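Local coordinates for hemin ABC transporter, periplasmic hemin-binding protein HutB (Vibrio cholerae, PDB 5KHL), which probably binds hemin in the periplasm and hands it to the inner-membrane permease of an ABC transporter for uptake, at residues A[153-158]-A[198-203]; A[164-167]-A[171-174]; A[205-210]-A[263-268]; A[216-221]-A[225-230]. One frame throughout, in Å; residues are numbered along the deposited sequence.

Contact 1 (A[153-158]-A[198-203]); sequences LFLLLH and ESMIEM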
# COMPACT_ATOMS: atom_id res chain seq x y z
N LEU A 153 -6.14 11.36 -10.52
CA LEU A 153 -5.73 10.07 -11.06
C LEU A 153 -4.42 9.65 -10.46
O LEU A 153 -3.55 10.48 -10.18
CB LEU A 153 -5.58 10.12 -12.58
CG LEU A 153 -6.80 10.21 -13.50
CD1 LEU A 153 -6.31 10.51 -14.91
CD2 LEU A 153 -7.65 8.94 -13.46
N PHE A 154 -4.27 8.34 -10.29
CA PHE A 154 -2.98 7.78 -9.99
C PHE A 154 -2.39 7.12 -11.24
O PHE A 154 -3.01 6.25 -11.84
CB PHE A 154 -3.07 6.76 -8.86
CG PHE A 154 -1.75 6.13 -8.53
CD1 PHE A 154 -0.92 6.68 -7.58
CD2 PHE A 154 -1.33 4.99 -9.19
CE1 PHE A 154 0.29 6.09 -7.28
CE2 PHE A 154 -0.12 4.40 -8.91
CZ PHE A 154 0.68 4.95 -7.95
N LEU A 155 -1.19 7.55 -11.62
CA LEU A 155 -0.50 7.00 -12.78
C LEU A 155 0.68 6.12 -12.37
O LEU A 155 1.53 6.50 -11.56
CB LEU A 155 0.00 8.11 -13.71
CG LEU A 155 -1.04 9.01 -14.37
CD1 LEU A 155 -0.34 10.03 -15.23
CD2 LEU A 155 -2.06 8.22 -15.17
N LEU A 156 0.70 4.92 -12.93
CA LEU A 156 1.76 3.98 -12.69
C LEU A 156 2.66 4.07 -13.90
O LEU A 156 2.31 3.57 -14.97
CB LEU A 156 1.21 2.57 -12.51
CG LEU A 156 2.06 1.56 -11.75
CD1 LEU A 156 2.24 1.98 -10.31
CD2 LEU A 156 1.42 0.19 -11.82
N LEU A 157 3.79 4.75 -13.73
CA LEU A 157 4.70 5.01 -14.85
C LEU A 157 5.95 4.14 -14.74
O LEU A 157 6.46 3.94 -13.65
CB LEU A 157 5.09 6.50 -14.88
CG LEU A 157 3.94 7.51 -14.86
CD1 LEU A 157 4.40 8.94 -14.66
CD2 LEU A 157 3.12 7.42 -16.13
N HIS A 158 6.41 3.59 -15.86
CA HIS A 158 7.69 2.87 -15.91
C HIS A 158 8.50 3.27 -17.13
O HIS A 158 7.97 3.78 -18.12
CB HIS A 158 7.49 1.35 -15.92
CG HIS A 158 7.00 0.78 -14.62
ND1 HIS A 158 6.93 1.52 -13.47
CD2 HIS A 158 6.57 -0.47 -14.31
CE1 HIS A 158 6.46 0.76 -12.48
NE2 HIS A 158 6.24 -0.45 -12.97
N GLU A 198 -6.31 9.55 -24.85
CA GLU A 198 -7.63 10.17 -25.02
C GLU A 198 -8.47 10.17 -23.73
O GLU A 198 -9.09 11.20 -23.40
CB GLU A 198 -8.43 9.46 -26.11
CG GLU A 198 -7.74 9.45 -27.46
CD GLU A 198 -7.68 8.06 -28.08
OE1 GLU A 198 -8.33 7.83 -29.12
OE2 GLU A 198 -6.99 7.19 -27.50
N SER A 199 -8.50 9.04 -23.03
CA SER A 199 -9.21 8.92 -21.76
C SER A 199 -8.68 9.94 -20.76
O SER A 199 -9.45 10.59 -20.05
CB SER A 199 -9.08 7.50 -21.19
OG SER A 199 -9.60 6.52 -22.08
N MET A 200 -7.35 10.09 -20.72
CA MET A 200 -6.70 11.02 -19.81
C MET A 200 -7.13 12.45 -20.11
O MET A 200 -7.53 13.19 -19.20
CB MET A 200 -5.19 10.91 -19.87
CG MET A 200 -4.53 11.62 -18.69
SD MET A 200 -2.75 11.63 -18.82
CE MET A 200 -2.38 9.89 -18.70
N ILE A 201 -7.05 12.82 -21.37
CA ILE A 201 -7.58 14.11 -21.80
C ILE A 201 -9.05 14.27 -21.38
O ILE A 201 -9.45 15.32 -20.87
CB ILE A 201 -7.49 14.28 -23.32
CG1 ILE A 201 -6.04 14.22 -23.80
CG2 ILE A 201 -8.10 15.59 -23.73
CD1 ILE A 201 -5.93 14.25 -25.32
N GLU A 202 -9.84 13.22 -21.59
CA GLU A 202 -11.25 13.25 -21.26
C GLU A 202 -11.50 13.40 -19.76
O GLU A 202 -12.37 14.18 -19.35
CB GLU A 202 -11.95 11.98 -21.79
CG GLU A 202 -13.46 11.99 -21.61
CD GLU A 202 -14.12 13.31 -22.03
OE1 GLU A 202 -15.08 13.72 -21.35
OE2 GLU A 202 -13.68 13.93 -23.03
N MET A 203 -10.73 12.67 -18.95
CA MET A 203 -10.91 12.64 -17.49
C MET A 203 -10.51 13.94 -16.79
O MET A 203 -10.93 14.20 -15.67
CB MET A 203 -10.12 11.49 -16.87
CG MET A 203 -10.66 10.13 -17.22
SD MET A 203 -9.52 8.82 -16.77
CE MET A 203 -10.28 7.41 -17.59
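The helix-over-sheet layer of the C-terminal lobe forms here, where Met-203 and Met-200 of helix 197-203 bring their thioethers down on Leu-153 and Leu-155 of strand 152-156. SD of Met-203 sits across the branched end of Leu-153, 3.8 Å from its CD2, with CD1 only slightly farther off, and the two side chains run at about a right angle to each other. Met-203 is extended beyond CG, and its sulfur, not its methyl, is the atom nearest Leu-153. Leu-153 CD1 also lies 4.3 Å from CG of Met-200. The second pair meets tip to tip: CE of Met-200 faces the fork of Leu-155, 3.9 Å from CD2 and 4.0 Å from CD1. Although the CB of Met-200 does not aim at the strand, its chain bends at chi3 (-65°) and carries the methyl inward.

In the fold, helix 197-203 belongs to the crossover from strand 192-194 to strand 207-210, which are parallel in the mixed sheet. The axes of segments 198-203 and 153-156 run nearly antiparallel, at 157°, and come within 11.6 Å. Across the two segments only side chains meet, and no hydrogen bond joins them. The strand is instead tied edge to edge by backbone bonds, Leu-153 and Leu-155 both to Leu-209, and Phe-154 to Ala-166. Just before the helix, Ser-196 OG is hydrogen-bonded to the backbone N of Ser-199.

Contact 2 (A[164-167]-A[171-174]); sequences NVAG and VPDT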
# COMPACT_ATOMS: atom_id res chain seq x y z
N ASN A 164 0.36 3.33 -17.07
CA ASN A 164 -0.85 2.71 -16.53
C ASN A 164 -1.63 3.60 -15.57
O ASN A 164 -1.13 4.62 -15.09
CB ASN A 164 -0.50 1.40 -15.82
CG ASN A 164 -0.53 0.23 -16.75
OD1 ASN A 164 -0.17 0.34 -17.92
ND2 ASN A 164 -0.96 -0.91 -16.24
N VAL A 165 -2.86 3.19 -15.29
CA VAL A 165 -3.70 3.92 -14.36
C VAL A 165 -4.38 2.97 -13.36
O VAL A 165 -4.63 1.81 -13.65
CB VAL A 165 -4.76 4.73 -15.11
CG1 VAL A 165 -5.81 3.81 -15.73
CG2 VAL A 165 -5.41 5.77 -14.17
N ALA A 166 -4.63 3.47 -12.16
CA ALA A 166 -5.37 2.71 -11.16
C ALA A 166 -6.85 2.97 -11.30
O ALA A 166 -7.33 4.06 -11.02
CB ALA A 166 -4.91 3.07 -9.76
N GLY A 167 -7.57 1.94 -11.74
CA GLY A 167 -9.02 1.98 -11.78
C GLY A 167 -9.60 1.47 -10.48
O GLY A 167 -8.99 1.61 -9.41
N VAL A 171 -5.58 0.06 -4.18
CA VAL A 171 -5.28 0.93 -3.05
C VAL A 171 -5.22 2.41 -3.47
O VAL A 171 -5.73 3.27 -2.75
CB VAL A 171 -3.96 0.50 -2.33
CG1 VAL A 171 -3.71 1.33 -1.08
CG2 VAL A 171 -4.02 -0.96 -1.97
N PRO A 172 -4.62 2.74 -4.64
CA PRO A 172 -4.70 4.14 -5.05
C PRO A 172 -6.13 4.62 -5.31
O PRO A 172 -6.41 5.78 -5.04
CB PRO A 172 -3.86 4.17 -6.33
CG PRO A 172 -2.91 3.10 -6.15
CD PRO A 172 -3.67 2.00 -5.49
N ASP A 173 -7.02 3.76 -5.78
CA ASP A 173 -8.42 4.17 -5.90
C ASP A 173 -9.07 4.47 -4.56
O ASP A 173 -9.79 5.46 -4.43
CB ASP A 173 -9.24 3.11 -6.61
CG ASP A 173 -10.71 3.48 -6.66
OD1 ASP A 173 -11.53 2.80 -6.02
OD2 ASP A 173 -11.01 4.49 -7.31
N THR A 174 -8.84 3.62 -3.57
CA THR A 174 -9.44 3.81 -2.25
C THR A 174 -8.95 5.12 -1.62
O THR A 174 -9.73 5.88 -1.01
CB THR A 174 -9.12 2.62 -1.34
OG1 THR A 174 -9.64 1.42 -1.90
CG2 THR A 174 -9.68 2.80 0.05
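Strand 164-166 runs out at Gly-167, and after three linking residues the chain enters helix 171-178, whose first turn comes back beside the strand end with the CA atoms of Ala-166 and Asp-173 6.3 Å apart. This is a tight strand-to-helix connection at the mixed sheet, and two small patches make the contact. In the first, the single methyl of Ala-166 rests against the ring of Pro-172, with CB to CB at 3.8 Å and the ring CG at 4.1 Å, so the proline offers the CB-CG side of its ring. Phe-154 of strand 152-156 touches both residues, and Tyr-192 does the same from strand 192-194.

In the second patch, the carbonyl O of Gly-167 lies 3.2 Å from CB of Asp-173, a close approach of a carbonyl to a methylene group. With CG turned anti to the backbone N (chi1 176°), the carboxylate is carried away from this carbonyl, and its OD2 is held by ND2 of Asn-183. The same ND2 is hydrogen-bonded to Ala-166 O, while Thr-170 OG1 pairs with both Gly-167 O and Asp-173 N.

Direct contact is one apolar pair and one carbonyl-to-methylene approach, with no hydrogen bond between the segments. Their polar groups are joined at second hand: the amide of Asn-183 links the strand carbonyl to the aspartate, and the hydroxyl of Thr-170 links the turn to the start of the helix.

Contact 3 (A[205-210]-A[263-268]); sequences PDMVLV and QRIQTL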
# COMPACT_ATOMS: atom_id res chain seq x y z
N PRO A 205 -7.97 15.27 -15.07
CA PRO A 205 -7.58 15.28 -13.65
C PRO A 205 -7.11 16.65 -13.17
O PRO A 205 -6.44 17.37 -13.92
CB PRO A 205 -6.43 14.26 -13.59
CG PRO A 205 -5.85 14.28 -14.97
CD PRO A 205 -7.03 14.46 -15.88
N ASP A 206 -7.47 17.01 -11.94
CA ASP A 206 -6.96 18.22 -11.31
C ASP A 206 -5.62 17.94 -10.66
O ASP A 206 -4.75 18.82 -10.53
CB ASP A 206 -7.96 18.73 -10.27
CG ASP A 206 -9.32 19.02 -10.86
OD1 ASP A 206 -9.41 19.95 -11.69
OD2 ASP A 206 -10.30 18.32 -10.51
N MET A 207 -5.43 16.69 -10.26
CA MET A 207 -4.19 16.29 -9.65
C MET A 207 -3.79 14.90 -10.12
O MET A 207 -4.62 13.99 -10.19
CB MET A 207 -4.31 16.31 -8.12
CG MET A 207 -3.05 15.84 -7.40
SD MET A 207 -3.27 15.66 -5.62
CE MET A 207 -2.95 17.34 -5.08
N VAL A 208 -2.52 14.73 -10.42
CA VAL A 208 -2.05 13.40 -10.73
C VAL A 208 -1.10 12.93 -9.62
O VAL A 208 -0.23 13.67 -9.17
CB VAL A 208 -1.38 13.38 -12.11
CG1 VAL A 208 -0.65 12.06 -12.34
CG2 VAL A 208 -2.42 13.64 -13.18
N LEU A 209 -1.33 11.71 -9.14
CA LEU A 209 -0.42 11.07 -8.18
C LEU A 209 0.49 10.08 -8.93
O LEU A 209 0.03 9.41 -9.86
CB LEU A 209 -1.21 10.36 -7.08
CG LEU A 209 -2.23 11.18 -6.30
CD1 LEU A 209 -2.95 10.32 -5.25
CD2 LEU A 209 -1.57 12.41 -5.66
N VAL A 210 1.75 9.96 -8.52
CA VAL A 210 2.67 9.12 -9.30
C VAL A 210 3.31 7.96 -8.56
O VAL A 210 3.74 8.10 -7.42
CB VAL A 210 3.78 9.96 -9.93
CG1 VAL A 210 5.07 9.16 -10.03
CG2 VAL A 210 3.35 10.42 -11.31
N GLN A 263 -4.18 11.74 4.16
CA GLN A 263 -4.28 13.01 4.89
C GLN A 263 -3.35 14.04 4.29
O GLN A 263 -3.76 15.16 3.97
CB GLN A 263 -3.94 12.87 6.38
CG GLN A 263 -4.83 11.95 7.19
CD GLN A 263 -4.34 11.83 8.63
OE1 GLN A 263 -4.02 12.82 9.28
NE2 GLN A 263 -4.26 10.59 9.13
N ARG A 264 -2.09 13.64 4.15
CA ARG A 264 -1.06 14.54 3.66
C ARG A 264 -1.40 15.05 2.27
O ARG A 264 -1.17 16.22 1.97
CB ARG A 264 0.31 13.86 3.64
CG ARG A 264 1.43 14.82 3.22
CD ARG A 264 2.76 14.12 3.02
NE ARG A 264 2.67 13.10 1.98
CZ ARG A 264 2.83 13.32 0.69
NH1 ARG A 264 3.10 14.54 0.25
NH2 ARG A 264 2.72 12.33 -0.17
N ILE A 265 -1.98 14.20 1.43
CA ILE A 265 -2.34 14.62 0.08
C ILE A 265 -3.65 15.44 0.05
O ILE A 265 -3.77 16.38 -0.73
CB ILE A 265 -2.45 13.42 -0.87
CG1 ILE A 265 -1.12 12.67 -0.91
CG2 ILE A 265 -2.80 13.88 -2.30
CD1 ILE A 265 -1.22 11.30 -1.47
N GLN A 266 -4.61 15.12 0.91
CA GLN A 266 -5.86 15.90 0.97
C GLN A 266 -5.59 17.36 1.32
O GLN A 266 -6.26 18.26 0.84
CB GLN A 266 -6.83 15.28 1.98
CG GLN A 266 -8.18 15.96 2.05
CD GLN A 266 -9.14 15.31 3.06
OE1 GLN A 266 -8.85 15.24 4.26
NE2 GLN A 266 -10.28 14.81 2.58
N THR A 267 -4.60 17.58 2.17
CA THR A 267 -4.19 18.91 2.55
C THR A 267 -3.66 19.66 1.31
O THR A 267 -3.80 20.88 1.19
CB THR A 267 -3.11 18.86 3.67
OG1 THR A 267 -3.70 18.36 4.87
CG2 THR A 267 -2.51 20.23 3.94
N LEU A 268 -3.05 18.91 0.39
CA LEU A 268 -2.54 19.52 -0.85
C LEU A 268 -3.66 19.81 -1.83
O LEU A 268 -3.63 20.82 -2.54
CB LEU A 268 -1.49 18.61 -1.50
CG LEU A 268 -0.27 18.35 -0.61
CD1 LEU A 268 0.60 17.25 -1.17
CD2 LEU A 268 0.52 19.64 -0.44
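The axes of strand 207-210 and of segment 263-268 of helix 256-269 run almost antiparallel, at 152°, 11.3 Å apart at their closest, with Met-207 opposite Leu-268 and Leu-209 opposite Ile-265. CG2 of Ile-265 is the central contact atom. It stands 3.8 Å from SD of Met-207 and 3.9 Å from CD2 of Leu-209, so one methyl touches two side chains of the strand, two residues apart and on the same face. Leu-209 and Ile-265 point at each other tip to tip, whereas the methionine passes the isoleucine at a slant. The CG2 branch, anti to the backbone N of Ile-265, is the one that leads toward the strand.

Met-207 starts out straight, with CG anti to its own backbone N (chi1 177°), and bends only at chi3 (-85°). The bend turns the methyl from Ile-265 toward the next turn of the helix, where CE comes within 4.1 Å of Leu-268 CB and the two side chains cross at about a right angle. Val-243 of the edge strand 242-244 touches Met-207, Leu-209 and Leu-268 and so continues this apolar layer, while Phe-154 adjoins Leu-209 from strand 152-156. On another side of the helix, NE2 of Gln-266 is hydrogen-bonded to Ile-179 O and Leu-141 O.

The result is one helix-on-sheet layer of an alpha/beta/alpha lobe, with the C-terminal helix of the chain covering one face of the mixed sheet, consistent with the fold of this periplasmic binding protein family.

Contact 4 (A[216-221]-A[225-230]); sequences EKLGGA and LNAVPM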
# COMPACT_ATOMS: atom_id res chain seq x y z
N GLU A 216 10.63 8.73 -9.52
CA GLU A 216 11.38 9.88 -10.01
C GLU A 216 12.70 9.94 -9.25
O GLU A 216 12.69 10.37 -8.09
CB GLU A 216 10.58 11.17 -9.83
CG GLU A 216 9.57 11.08 -8.70
CD GLU A 216 8.99 12.42 -8.37
OE1 GLU A 216 7.78 12.46 -8.05
OE2 GLU A 216 9.74 13.42 -8.42
N LYS A 217 13.82 9.48 -9.82
CA LYS A 217 14.00 8.71 -11.08
C LYS A 217 13.47 9.32 -12.37
O LYS A 217 13.29 8.62 -13.37
CB LYS A 217 13.41 7.30 -10.93
CG LYS A 217 14.10 6.25 -11.82
CD LYS A 217 13.55 4.86 -11.56
CE LYS A 217 13.92 4.40 -10.15
NZ LYS A 217 13.88 2.92 -9.96
N LEU A 218 13.24 10.63 -12.37
CA LEU A 218 12.81 11.31 -13.58
C LEU A 218 13.09 12.79 -13.44
O LEU A 218 13.34 13.50 -14.41
CB LEU A 218 11.33 11.05 -13.87
CG LEU A 218 10.97 10.61 -15.30
CD1 LEU A 218 9.67 9.80 -15.31
CD2 LEU A 218 10.89 11.80 -16.25
N GLY A 219 13.08 13.24 -12.19
CA GLY A 219 13.17 14.65 -11.87
C GLY A 219 12.08 14.95 -10.87
O GLY A 219 12.26 14.85 -9.65
N GLY A 220 10.91 15.30 -11.39
CA GLY A 220 9.79 15.66 -10.55
C GLY A 220 8.63 16.07 -11.43
O GLY A 220 8.53 15.60 -12.57
N ALA A 221 7.78 16.95 -10.90
CA ALA A 221 6.58 17.44 -11.58
C ALA A 221 6.80 17.71 -13.07
O ALA A 221 6.25 17.00 -13.91
CB ALA A 221 6.07 18.71 -10.90
N LEU A 225 5.60 15.44 -16.35
CA LEU A 225 4.99 16.19 -17.44
C LEU A 225 5.76 15.97 -18.75
O LEU A 225 5.15 15.81 -19.80
CB LEU A 225 4.93 17.68 -17.10
CG LEU A 225 3.57 18.35 -16.89
CD1 LEU A 225 3.78 19.78 -16.41
CD2 LEU A 225 2.73 18.32 -18.17
N ASN A 226 7.09 15.97 -18.68
CA ASN A 226 7.91 15.66 -19.85
C ASN A 226 7.58 14.25 -20.34
O ASN A 226 7.56 13.98 -21.54
CB ASN A 226 9.42 15.76 -19.55
CG ASN A 226 9.92 17.19 -19.41
OD1 ASN A 226 9.33 18.13 -19.95
ND2 ASN A 226 11.02 17.37 -18.69
N ALA A 227 7.30 13.37 -19.38
CA ALA A 227 7.09 11.95 -19.64
C ALA A 227 5.73 11.68 -20.26
O ALA A 227 5.57 10.78 -21.09
CB ALA A 227 7.26 11.14 -18.34
N VAL A 228 4.74 12.47 -19.83
CA VAL A 228 3.35 12.30 -20.24
C VAL A 228 2.81 13.61 -20.79
O VAL A 228 2.00 14.29 -20.13
CB VAL A 228 2.50 11.81 -19.07
CG1 VAL A 228 1.06 11.53 -19.52
CG2 VAL A 228 3.14 10.58 -18.47
N PRO A 229 3.22 13.96 -22.01
CA PRO A 229 3.07 15.31 -22.57
C PRO A 229 1.61 15.73 -22.78
O PRO A 229 1.35 16.90 -23.06
CB PRO A 229 3.79 15.22 -23.92
CG PRO A 229 4.15 13.76 -24.12
CD PRO A 229 3.48 12.96 -23.06
N MET A 230 0.68 14.79 -22.64
CA MET A 230 -0.73 15.10 -22.84
C MET A 230 -1.38 15.63 -21.57
O MET A 230 -2.51 16.14 -21.61
CB MET A 230 -1.48 13.87 -23.36
CG MET A 230 -0.96 13.34 -24.70
SD MET A 230 -0.88 14.56 -26.04
CE MET A 230 -2.58 15.10 -26.13
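Backbone hydrogen bonding links Ala-221 to Leu-225: the amide N of Leu-225 lies 3.0 Å from Ala-221 O, and the bond is almost straight (172° at the hydrogen). It is an i to i+4 bond of the first turn of helix 221-227, which follows Gly-220 at the N-cap position. The helix is short, and at its far end the bond from Val-228 N to Leu-225 O is weak; Val-228 has already left the helical conformation.

Van der Waals contact comes in two forms. CB of Leu-225 lies 3.5 Å from the same Ala-221 carbonyl oxygen, which therefore meets both the amide and the methylene of one residue. Farther along, the incoming loop touches the last turn of the helix through CD1 of Leu-218, which rests 4.1 Å from the methyl of Ala-227. This is a loose, exposed contact of one methyl with another. The loop that delivers Leu-218 is irregular, with a cis peptide bond before Lys-217 and two glycines after Leu-218, of which Gly-219 has a positive phi of 131°.

Around this surface contact, Leu-225 leans on Ile-242 of strand 242-244, Glu-216 touches Ala-244 of the same strand, and Val-228 reaches Met-197 of helix 197-203. Helix 221-227 follows strand 207-210 in the chain and precedes helix 235-238 and strand 242-244, the latter parallel to strand 207-210 and next to it in the sheet.

All four contacts lie in the C-terminal lobe, and contacts 1, 2 and 3 each include a strand of its mixed sheet. Contacts 1 and 3 have centres 14 Å apart and dress opposite faces of adjacent strands, with Leu-155 CD1 packed 3.5 Å from Val-208 CG1. Contact 2 lies on the face of contact 3, about 6 Å away at nearest atoms, and meets contact 1 where Leu-156 N lies 2.8 Å from Asn-164 O, a probable hydrogen bond. Contact 4 adjoins contact 1 instead: Val-228 CG1 lies 3.9 Å from Met-200 SD. In relatives of this family the ligand binds in the cleft between the two lobes, probably the hemin site here too.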